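Local coordinates for protein aromatic-amino-acid transaminase TyrB (Burkholderia cenocepacia K56-2Valvano, PDB 4WD2) that probably catalyses the reversible, pyridoxal-phosphate-dependent transfer of amino groups between aromatic amino acids and 2-oxo acids, at residues G55-A60 and F256-E261; D84-L89 and I103-T108; G113-G118 and L247-F252; A304-P309 and K313-E318. All coordinates share one frame; numbering follows the deposited sequence.

Contact 1 (G55-A60 and F256-E261); sequences GAVREA and FSLYGE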
# COMPACT_ATOMS: atom_id res chain seq x y z
N GLY A 55 -19.33 5.59 15.87
CA GLY A 55 -20.27 6.65 15.58
C GLY A 55 -19.65 7.80 14.81
O GLY A 55 -20.22 8.28 13.83
N ALA A 56 -18.48 8.23 15.26
CA ALA A 56 -17.78 9.35 14.63
C ALA A 56 -17.38 9.00 13.20
O ALA A 56 -17.39 9.86 12.33
CB ALA A 56 -16.55 9.73 15.44
N VAL A 57 -17.02 7.74 12.98
CA VAL A 57 -16.61 7.30 11.66
C VAL A 57 -17.80 7.27 10.71
O VAL A 57 -17.71 7.74 9.57
CB VAL A 57 -15.93 5.91 11.73
CG1 VAL A 57 -15.86 5.27 10.36
CG2 VAL A 57 -14.55 6.04 12.35
N ARG A 58 -18.92 6.72 11.18
CA ARG A 58 -20.14 6.70 10.39
C ARG A 58 -20.57 8.11 10.01
O ARG A 58 -20.91 8.38 8.86
CB ARG A 58 -21.26 5.99 11.16
CG ARG A 58 -22.60 5.96 10.44
CD ARG A 58 -23.67 5.31 11.31
NE ARG A 58 -23.31 3.94 11.66
CZ ARG A 58 -23.65 2.88 10.93
NH1 ARG A 58 -24.35 3.04 9.81
NH2 ARG A 58 -23.29 1.66 11.31
N GLU A 59 -20.53 9.02 10.98
CA GLU A 59 -20.96 10.39 10.77
C GLU A 59 -20.06 11.12 9.77
O GLU A 59 -20.54 11.90 8.96
CB GLU A 59 -20.98 11.15 12.10
N ALA A 60 -18.76 10.85 9.82
CA ALA A 60 -17.80 11.42 8.88
C ALA A 60 -18.05 10.91 7.46
O ALA A 60 -18.04 11.68 6.49
CB ALA A 60 -16.38 11.11 9.30
N PHE A 256 -9.73 3.16 15.32
CA PHE A 256 -10.79 3.69 14.47
C PHE A 256 -11.70 2.57 14.00
O PHE A 256 -12.74 2.82 13.37
CB PHE A 256 -10.22 4.44 13.27
CG PHE A 256 -10.04 5.92 13.50
CD1 PHE A 256 -8.94 6.40 14.19
CD2 PHE A 256 -10.97 6.83 13.01
CE1 PHE A 256 -8.76 7.77 14.39
CE2 PHE A 256 -10.80 8.19 13.21
CZ PHE A 256 -9.69 8.65 13.91
N SER A 257 -11.32 1.33 14.31
CA SER A 257 -12.02 0.15 13.83
C SER A 257 -12.03 0.15 12.30
O SER A 257 -13.01 -0.24 11.67
CB SER A 257 -13.45 0.10 14.39
OG SER A 257 -14.00 -1.20 14.30
N LEU A 258 -10.94 0.61 11.71
CA LEU A 258 -10.82 0.73 10.26
C LEU A 258 -9.75 -0.21 9.70
O LEU A 258 -9.03 0.16 8.78
CB LEU A 258 -10.50 2.18 9.87
CG LEU A 258 -11.68 3.16 9.93
CD1 LEU A 258 -11.22 4.60 9.67
CD2 LEU A 258 -12.76 2.74 8.92
N TYR A 259 -9.68 -1.42 10.25
CA TYR A 259 -8.70 -2.42 9.84
C TYR A 259 -8.56 -2.51 8.32
O TYR A 259 -7.46 -2.42 7.79
CB TYR A 259 -9.08 -3.81 10.38
CG TYR A 259 -9.45 -3.81 11.84
CD1 TYR A 259 -8.50 -4.06 12.83
CD2 TYR A 259 -10.76 -3.57 12.24
CE1 TYR A 259 -8.84 -4.05 14.17
CE2 TYR A 259 -11.11 -3.56 13.57
CZ TYR A 259 -10.15 -3.81 14.53
OH TYR A 259 -10.51 -3.80 15.86
N GLY A 260 -9.69 -2.65 7.64
CA GLY A 260 -9.70 -2.93 6.22
C GLY A 260 -9.53 -1.73 5.29
O GLY A 260 -9.54 -1.89 4.07
N GLU A 261 -9.40 -0.54 5.86
CA GLU A 261 -9.16 0.64 5.03
C GLU A 261 -7.71 1.11 5.12
O GLU A 261 -7.34 2.13 4.54
CB GLU A 261 -10.12 1.78 5.39
CG GLU A 261 -11.62 1.48 5.18
CD GLU A 261 -12.02 1.14 3.73
OE1 GLU A 261 -11.18 1.24 2.80
OE2 GLU A 261 -13.19 0.77 3.53
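Val-57, in the first turn of helix 55-65, meets Phe-256 and Leu-258 with one methyl each. Its CG2 lies at the edge of the Phe-256 ring, near the ring plane, 3.7 Å from CD2, and the same methyl sits 3.8 Å from Phe-256 O. The two side chains cross at a slant, and the phenyl presents its edge to the valine. The other branch, CG1, stands anti to the backbone N (chi1 164°) and is thereby turned toward Leu-258, whose CD2 is 4.3 Å away, a looser approach.

Although its CB is not aimed at the helix, the Phe-256 ring brings CD2 to Val-57. With chi1 at -92°, away from the usual staggered values, the ring swings to the position where it also stacks on Trp-315 and meets Phe-252 edge-to-face. Leu-258 does point at the helix, and its CD2 methyl approaches the CG1 branch of the valine. Val-301 of helix 297-307 packs on Val-57 as well.

No hydrogen bond crosses between the two segments, and all three touching residues are buried. Between helix 55-65 and the turn that follows the cofactor-bearing lysine, Lys-254, the contact made by these segments is therefore apolar, consistent with hydrophobic burial and without directional bonds.

Contact 2 (D84-L89 and I103-T108); sequences DAVQSL and IATLQT
Gln-87 of helix 80-91 and Thr-105 of strand 103-108 supply the hydrogen bond of this contact. Gln-87 NE2 donates to Thr-105 OG1 over 3.1 Å, nearly straight at 167°, and the acceptor lies only 4° out of the amide plane. The glutamine gets there by an extended chain: CG is anti to the backbone N and the next torsion is also near 180°, which sends the amide from the helix across to the strand. Thr-105 OG1 is placed beside its own backbone N and is also hydrogen-bonded to Ser-267 OG on the neighbouring strand 264-269. The other end of the amide is occupied too, Gln-87 OE1 being bonded to Arg-98 NH1, while NE2 has a further partner in a glycerol probably left from crystallisation.

Van der Waals contacts accompany that bond. Gln-87 CG runs 3.5 Å from Thr-105 OG1, and the amide lies obliquely beside Ile-103, with NE2 3.6 Å from both CB and CG2. Thr-105 turns its methyl to Val-86, CG2 to CG1 being 4.4 Å, a light touch.

Between the short axes of helix and strand the closest approach is 8.2 Å, at 119° between their directions, so the helix lies across the strand at one edge of the mixed sheet as formed within this chain. Partners at both ends should restrain the amide's rotation, and Arg-98 at OE1 supports the modelled orientation. The helix is thus tied to the strand by a directional polar link set among aliphatic carbons, and the nearby guanidinium would probably polarise the amide further.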
# COMPACT_ATOMS: atom_id res chain seq x y z
N ASP A 84 -0.87 16.25 9.50
CA ASP A 84 -0.84 17.20 10.61
C ASP A 84 -1.68 16.72 11.78
O ASP A 84 -1.27 16.83 12.94
CB ASP A 84 -1.31 18.57 10.16
CG ASP A 84 -1.33 19.56 11.28
OD1 ASP A 84 -0.23 20.01 11.68
OD2 ASP A 84 -2.43 19.88 11.79
N ALA A 85 -2.86 16.18 11.48
CA ALA A 85 -3.75 15.66 12.51
C ALA A 85 -3.11 14.47 13.21
O ALA A 85 -3.15 14.36 14.43
CB ALA A 85 -5.08 15.25 11.90
N VAL A 86 -2.52 13.57 12.44
CA VAL A 86 -1.85 12.40 13.00
C VAL A 86 -0.68 12.80 13.90
O VAL A 86 -0.51 12.25 14.99
CB VAL A 86 -1.35 11.47 11.89
CG1 VAL A 86 -0.41 10.41 12.45
CG2 VAL A 86 -2.53 10.83 11.20
N GLN A 87 0.12 13.76 13.44
CA GLN A 87 1.28 14.20 14.21
C GLN A 87 0.85 14.82 15.54
O GLN A 87 1.45 14.55 16.59
CB GLN A 87 2.10 15.19 13.39
CG GLN A 87 3.45 15.50 14.00
CD GLN A 87 4.13 16.63 13.30
OE1 GLN A 87 3.99 17.79 13.68
NE2 GLN A 87 4.87 16.31 12.25
N SER A 88 -0.19 15.63 15.48
CA SER A 88 -0.76 16.25 16.68
C SER A 88 -1.33 15.21 17.65
O SER A 88 -1.14 15.30 18.86
CB SER A 88 -1.85 17.25 16.28
OG SER A 88 -2.35 17.93 17.42
N LEU A 89 -2.05 14.23 17.11
CA LEU A 89 -2.63 13.18 17.94
C LEU A 89 -1.56 12.37 18.66
O LEU A 89 -1.69 12.07 19.84
CB LEU A 89 -3.50 12.25 17.09
CG LEU A 89 -3.98 10.97 17.77
CD1 LEU A 89 -4.97 11.28 18.90
CD2 LEU A 89 -4.62 10.05 16.74
N ILE A 103 9.88 16.90 13.30
CA ILE A 103 9.20 15.63 13.04
C ILE A 103 8.74 15.50 11.59
O ILE A 103 7.93 16.29 11.13
CB ILE A 103 7.95 15.45 13.94
CG1 ILE A 103 8.30 15.64 15.41
CG2 ILE A 103 7.33 14.08 13.72
CD1 ILE A 103 7.07 15.62 16.30
N ALA A 104 9.25 14.50 10.88
CA ALA A 104 8.74 14.18 9.56
C ALA A 104 7.61 13.16 9.68
O ALA A 104 7.84 12.05 10.15
CB ALA A 104 9.86 13.64 8.65
N THR A 105 6.41 13.54 9.25
CA THR A 105 5.25 12.64 9.30
C THR A 105 4.61 12.42 7.92
O THR A 105 4.40 13.37 7.16
CB THR A 105 4.16 13.18 10.25
OG1 THR A 105 4.69 13.25 11.58
CG2 THR A 105 2.93 12.27 10.25
N LEU A 106 4.32 11.16 7.60
CA LEU A 106 3.57 10.84 6.39
C LEU A 106 2.49 9.79 6.65
O LEU A 106 2.55 9.02 7.61
CB LEU A 106 4.51 10.33 5.29
CG LEU A 106 5.14 8.95 5.46
CD1 LEU A 106 5.35 8.29 4.11
CD2 LEU A 106 6.46 9.07 6.21
N GLN A 107 1.50 9.79 5.76
CA GLN A 107 0.41 8.82 5.76
C GLN A 107 0.91 7.47 5.25
O GLN A 107 1.67 7.41 4.29
CB GLN A 107 -0.73 9.34 4.89
CG GLN A 107 -1.87 8.36 4.66
CD GLN A 107 -2.80 8.84 3.56
OE1 GLN A 107 -2.86 10.04 3.26
NE2 GLN A 107 -3.52 7.91 2.94
N THR A 108 0.48 6.40 5.91
CA THR A 108 0.94 5.06 5.55
C THR A 108 -0.21 4.07 5.44
O THR A 108 -1.34 4.35 5.86
CB THR A 108 1.97 4.50 6.57
OG1 THR A 108 1.33 4.31 7.84
CG2 THR A 108 3.15 5.46 6.73

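Contact 3 (G113-G118 and L247-F252); sequences GALKVG and LVANSF
Ala-114 and Ala-249 meet methyl to methyl where helix 110-125 lies on strand 246-251. Their CB atoms are 3.6 Å apart and their CA atoms 5.3 Å, a close backbone approach made possible by two such small side chains. Ala-114 CB also comes within 4.0 Å of Ala-249 CA.

A second apolar contact falls on the same alanine of the strand. Leu-115 CD2 lies 4.0 Å from Ala-249 CB, and CG is scarcely farther off. The Leu-115 CB is not aimed at the strand; with CG anti to the carbonyl carbon (chi1 -71°), the branch end is brought round to the alanine methyl. Leu-115 also packs on Phe-217 of strand 215-220, so it bridges neighbouring strands.

One turn along the helix the partner is backbone: Leu-247 CD2 touches Gly-118 CA at 4.2 Å. No side chain stands on that side of Gly-118, and the leucine methyl rests directly against the main chain.

No hydrogen bond joins the segments. The short axes approach to 7.7 Å and run at 157° to each other, close to antiparallel. Alternate strand residues, Leu-247 and Ala-249, point to this helix, whereas Val-248 and Asn-250 point away from it. A helix lying nearly along an interior strand is the alpha/beta packing of the large domain in fold type I pyridoxal-phosphate enzymes; at the end of that strand, Ser-251 OG is hydrogen-bonded to OP2 of the modified lysine at position 254.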
# COMPACT_ATOMS: atom_id res chain seq x y z
N GLY A 113 2.36 -0.64 6.99
CA GLY A 113 2.94 0.20 5.97
C GLY A 113 3.98 1.14 6.54
O GLY A 113 4.99 1.43 5.89
N ALA A 114 3.74 1.61 7.75
CA ALA A 114 4.67 2.51 8.42
C ALA A 114 5.95 1.78 8.78
O ALA A 114 7.05 2.31 8.64
CB ALA A 114 4.03 3.12 9.65
N LEU A 115 5.81 0.54 9.25
CA LEU A 115 6.96 -0.28 9.59
C LEU A 115 7.79 -0.57 8.34
O LEU A 115 9.03 -0.53 8.38
CB LEU A 115 6.50 -1.58 10.26
CG LEU A 115 5.92 -1.47 11.67
CD1 LEU A 115 5.17 -2.75 12.06
CD2 LEU A 115 7.01 -1.17 12.68
N LYS A 116 7.11 -0.84 7.23
CA LYS A 116 7.77 -1.13 5.97
C LYS A 116 8.54 0.07 5.43
O LYS A 116 9.70 -0.06 5.08
CB LYS A 116 6.76 -1.59 4.91
CG LYS A 116 7.36 -1.82 3.53
CD LYS A 116 8.49 -2.85 3.55
CE LYS A 116 8.90 -3.29 2.15
NZ LYS A 116 10.19 -4.04 2.19
N VAL A 117 7.87 1.22 5.34
CA VAL A 117 8.50 2.42 4.81
C VAL A 117 9.70 2.80 5.67
O VAL A 117 10.77 3.13 5.15
CB VAL A 117 7.51 3.61 4.72
CG1 VAL A 117 8.25 4.91 4.46
CG2 VAL A 117 6.47 3.36 3.61
N GLY A 118 9.51 2.73 6.99
CA GLY A 118 10.59 2.97 7.92
C GLY A 118 11.76 2.01 7.74
O GLY A 118 12.92 2.43 7.70
N LEU A 247 11.84 6.65 15.37
CA LEU A 247 10.80 6.42 14.37
C LEU A 247 9.58 5.94 15.12
O LEU A 247 9.70 5.17 16.08
CB LEU A 247 11.23 5.40 13.29
CG LEU A 247 12.45 5.75 12.42
CD1 LEU A 247 13.75 5.38 13.11
CD2 LEU A 247 12.36 5.07 11.07
N VAL A 248 8.41 6.41 14.70
CA VAL A 248 7.16 6.01 15.31
C VAL A 248 6.14 5.53 14.28
O VAL A 248 5.70 6.30 13.43
CB VAL A 248 6.51 7.15 16.11
CG1 VAL A 248 5.23 6.63 16.79
CG2 VAL A 248 7.48 7.72 17.12
N ALA A 249 5.77 4.26 14.37
CA ALA A 249 4.69 3.73 13.54
C ALA A 249 3.39 3.65 14.34
O ALA A 249 3.32 2.95 15.34
CB ALA A 249 5.07 2.36 12.99
N ASN A 250 2.36 4.39 13.91
CA ASN A 250 1.07 4.33 14.59
C ASN A 250 -0.03 3.84 13.65
O ASN A 250 -0.05 4.17 12.46
CB ASN A 250 0.70 5.70 15.20
CG ASN A 250 0.15 6.69 14.17
OD1 ASN A 250 0.91 7.23 13.35
ND2 ASN A 250 -1.15 6.94 14.22
N SER A 251 -0.91 3.01 14.19
CA SER A 251 -2.00 2.40 13.42
C SER A 251 -3.35 2.96 13.83
O SER A 251 -3.59 3.23 15.01
CB SER A 251 -1.99 0.87 13.61
OG SER A 251 -3.17 0.28 13.10
N PHE A 252 -4.23 3.13 12.84
CA PHE A 252 -5.62 3.50 13.11
C PHE A 252 -6.56 2.32 12.88
O PHE A 252 -7.78 2.49 12.90
CB PHE A 252 -6.04 4.67 12.22
CG PHE A 252 -5.37 5.96 12.56
CD1 PHE A 252 -5.31 6.40 13.87
CD2 PHE A 252 -4.78 6.72 11.57
CE1 PHE A 252 -4.69 7.60 14.19
CE2 PHE A 252 -4.16 7.91 11.87
CZ PHE A 252 -4.11 8.36 13.19

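Contact 4 (A304-P309 and K313-E318); sequences AVLGTP and KQWEEE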
# COMPACT_ATOMS: atom_id res chain seq x y z
N ALA A 304 -11.18 13.86 8.81
CA ALA A 304 -12.44 14.51 9.14
C ALA A 304 -12.80 14.30 10.61
O ALA A 304 -13.31 15.21 11.26
CB ALA A 304 -13.56 13.99 8.23
N VAL A 305 -12.54 13.11 11.13
CA VAL A 305 -12.86 12.83 12.53
C VAL A 305 -11.94 13.60 13.46
O VAL A 305 -12.40 14.28 14.38
CB VAL A 305 -12.76 11.32 12.83
CG1 VAL A 305 -12.80 11.09 14.33
CG2 VAL A 305 -13.89 10.56 12.14
N LEU A 306 -10.63 13.53 13.22
CA LEU A 306 -9.67 14.20 14.09
C LEU A 306 -9.74 15.73 14.02
O LEU A 306 -9.48 16.40 15.02
CB LEU A 306 -8.24 13.75 13.74
CG LEU A 306 -7.90 12.28 13.99
CD1 LEU A 306 -6.48 12.01 13.53
CD2 LEU A 306 -8.07 11.92 15.46
N GLY A 307 -10.11 16.27 12.86
CA GLY A 307 -10.10 17.71 12.65
C GLY A 307 -11.42 18.43 12.84
O GLY A 307 -11.49 19.65 12.77
N THR A 308 -12.49 17.67 13.08
CA THR A 308 -13.79 18.25 13.36
C THR A 308 -14.12 18.05 14.84
O THR A 308 -14.40 16.92 15.27
CB THR A 308 -14.90 17.60 12.50
OG1 THR A 308 -14.48 17.57 11.13
CG2 THR A 308 -16.21 18.38 12.63
N PRO A 309 -14.10 19.14 15.63
CA PRO A 309 -14.17 19.06 17.10
C PRO A 309 -15.33 18.20 17.62
O PRO A 309 -15.13 17.41 18.54
CB PRO A 309 -14.33 20.52 17.52
CG PRO A 309 -13.59 21.27 16.44
CD PRO A 309 -13.96 20.54 15.17
N LYS A 313 -14.46 14.71 19.52
CA LYS A 313 -14.96 14.42 20.85
C LYS A 313 -15.74 13.10 20.89
O LYS A 313 -15.56 12.29 21.80
CB LYS A 313 -15.85 15.57 21.35
CG LYS A 313 -16.27 15.43 22.80
CD LYS A 313 -17.06 16.64 23.26
CE LYS A 313 -17.57 16.46 24.68
NZ LYS A 313 -18.43 17.60 25.09
N GLN A 314 -16.59 12.89 19.90
CA GLN A 314 -17.39 11.67 19.82
C GLN A 314 -16.50 10.45 19.66
O GLN A 314 -16.76 9.40 20.24
CB GLN A 314 -18.37 11.76 18.66
CG GLN A 314 -19.35 10.61 18.57
CD GLN A 314 -20.20 10.70 17.33
OE1 GLN A 314 -19.93 11.51 16.44
NE2 GLN A 314 -21.23 9.86 17.25
N TRP A 315 -15.45 10.59 18.86
CA TRP A 315 -14.49 9.52 18.68
C TRP A 315 -13.73 9.19 19.97
O TRP A 315 -13.66 8.02 20.36
CB TRP A 315 -13.49 9.87 17.57
CG TRP A 315 -12.36 8.90 17.48
CD1 TRP A 315 -12.43 7.59 17.08
CD2 TRP A 315 -10.99 9.14 17.80
NE1 TRP A 315 -11.19 7.01 17.13
CE2 TRP A 315 -10.28 7.94 17.57
CE3 TRP A 315 -10.28 10.26 18.25
CZ2 TRP A 315 -8.91 7.83 17.78
CZ3 TRP A 315 -8.92 10.15 18.46
CH2 TRP A 315 -8.25 8.95 18.22
N GLU A 316 -13.16 10.20 20.63
CA GLU A 316 -12.40 9.98 21.86
C GLU A 316 -13.28 9.35 22.94
O GLU A 316 -12.82 8.51 23.72
CB GLU A 316 -11.80 11.29 22.37
CG GLU A 316 -10.70 11.86 21.49
CD GLU A 316 -9.91 12.98 22.16
OE1 GLU A 316 -9.93 13.07 23.41
OE2 GLU A 316 -9.26 13.77 21.43
N GLU A 317 -14.54 9.77 22.99
CA GLU A 317 -15.47 9.23 23.97
C GLU A 317 -15.73 7.74 23.75
O GLU A 317 -15.70 6.96 24.69
CB GLU A 317 -16.78 10.01 23.96
CG GLU A 317 -16.68 11.36 24.67
CD GLU A 317 -17.99 12.15 24.66
OE1 GLU A 317 -18.96 11.71 24.00
OE2 GLU A 317 -18.04 13.21 25.32
N GLU A 318 -16.01 7.34 22.51
CA GLU A 318 -16.30 5.93 22.22
C GLU A 318 -15.06 5.07 22.45
O GLU A 318 -15.15 3.97 22.97
CB GLU A 318 -16.82 5.75 20.80
CG GLU A 318 -17.17 4.29 20.45
CD GLU A 318 -17.99 4.15 19.17
OE1 GLU A 318 -18.19 5.16 18.47
OE2 GLU A 318 -18.45 3.02 18.87
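Val-305 and Leu-306 meet the Trp-315 side chain from neighbouring positions on helix 297-307. Val-305 stands at about a right angle to the tryptophan side chain and sets CG1 against its base, 3.5 Å from Trp-315 CB and 3.9 Å from CG. Leu-306 slants past the far end of the bicycle: its CD2 is 3.6 Å from CZ3 and 3.9 Å from CE3. Both methyls meet the indole obliquely. Trp-315 carries CG anti to its backbone N (chi1 171°), a setting that extends the ring system from helix 309-338 toward its predecessor, with NE1 bonded to Asn-255 O and the rings stacked on Phe-256.

The arrangement is a junction of two consecutive helices, in which helix 297-307 ends and helix 309-338 begins almost at once; a short link at Thr-308 turns the chain into the long helix. Thr-308 occupies the N-cap position but makes no capping bond with its side chain; OG1 instead turns back and donates to Ala-304 O at 2.6 Å, in the carbonyl plane.

Beyond the junction the backbone takes over. Lys-313 N donates to Pro-309 O at 2.9 Å, with an angle of 157° at the hydrogen, the i to i-4 bond of the new helix's first turn. Lys-313 CB passes 3.4 Å from the same oxygen, after which the chain runs out extended and its amino end leads away from the preceding helix, on an exposed side of the junction.

From the N terminus, helix 55-65 opens contact 1, which closes only after the cofactor lysine, at residues 256-261. Within that span lie contact 2, a short closure from helix 80-91 to strand 103-108, and then contact 3, a long one from helix 110-125 to strand 246-251; these two follow in series without crossing. Contact 4 comes after contact 1 has closed and joins consecutive helices. Contacts 2 and 3 reach the same mixed sheet and meet where Val-86 and Leu-89 pack on Phe-252. Contacts 1 and 4 meet through Gly-55 N and Glu-318 OE1, 2.9 Å apart, while Leu-306 of contact 4 touches Ala-85 and Leu-89 of contact 2.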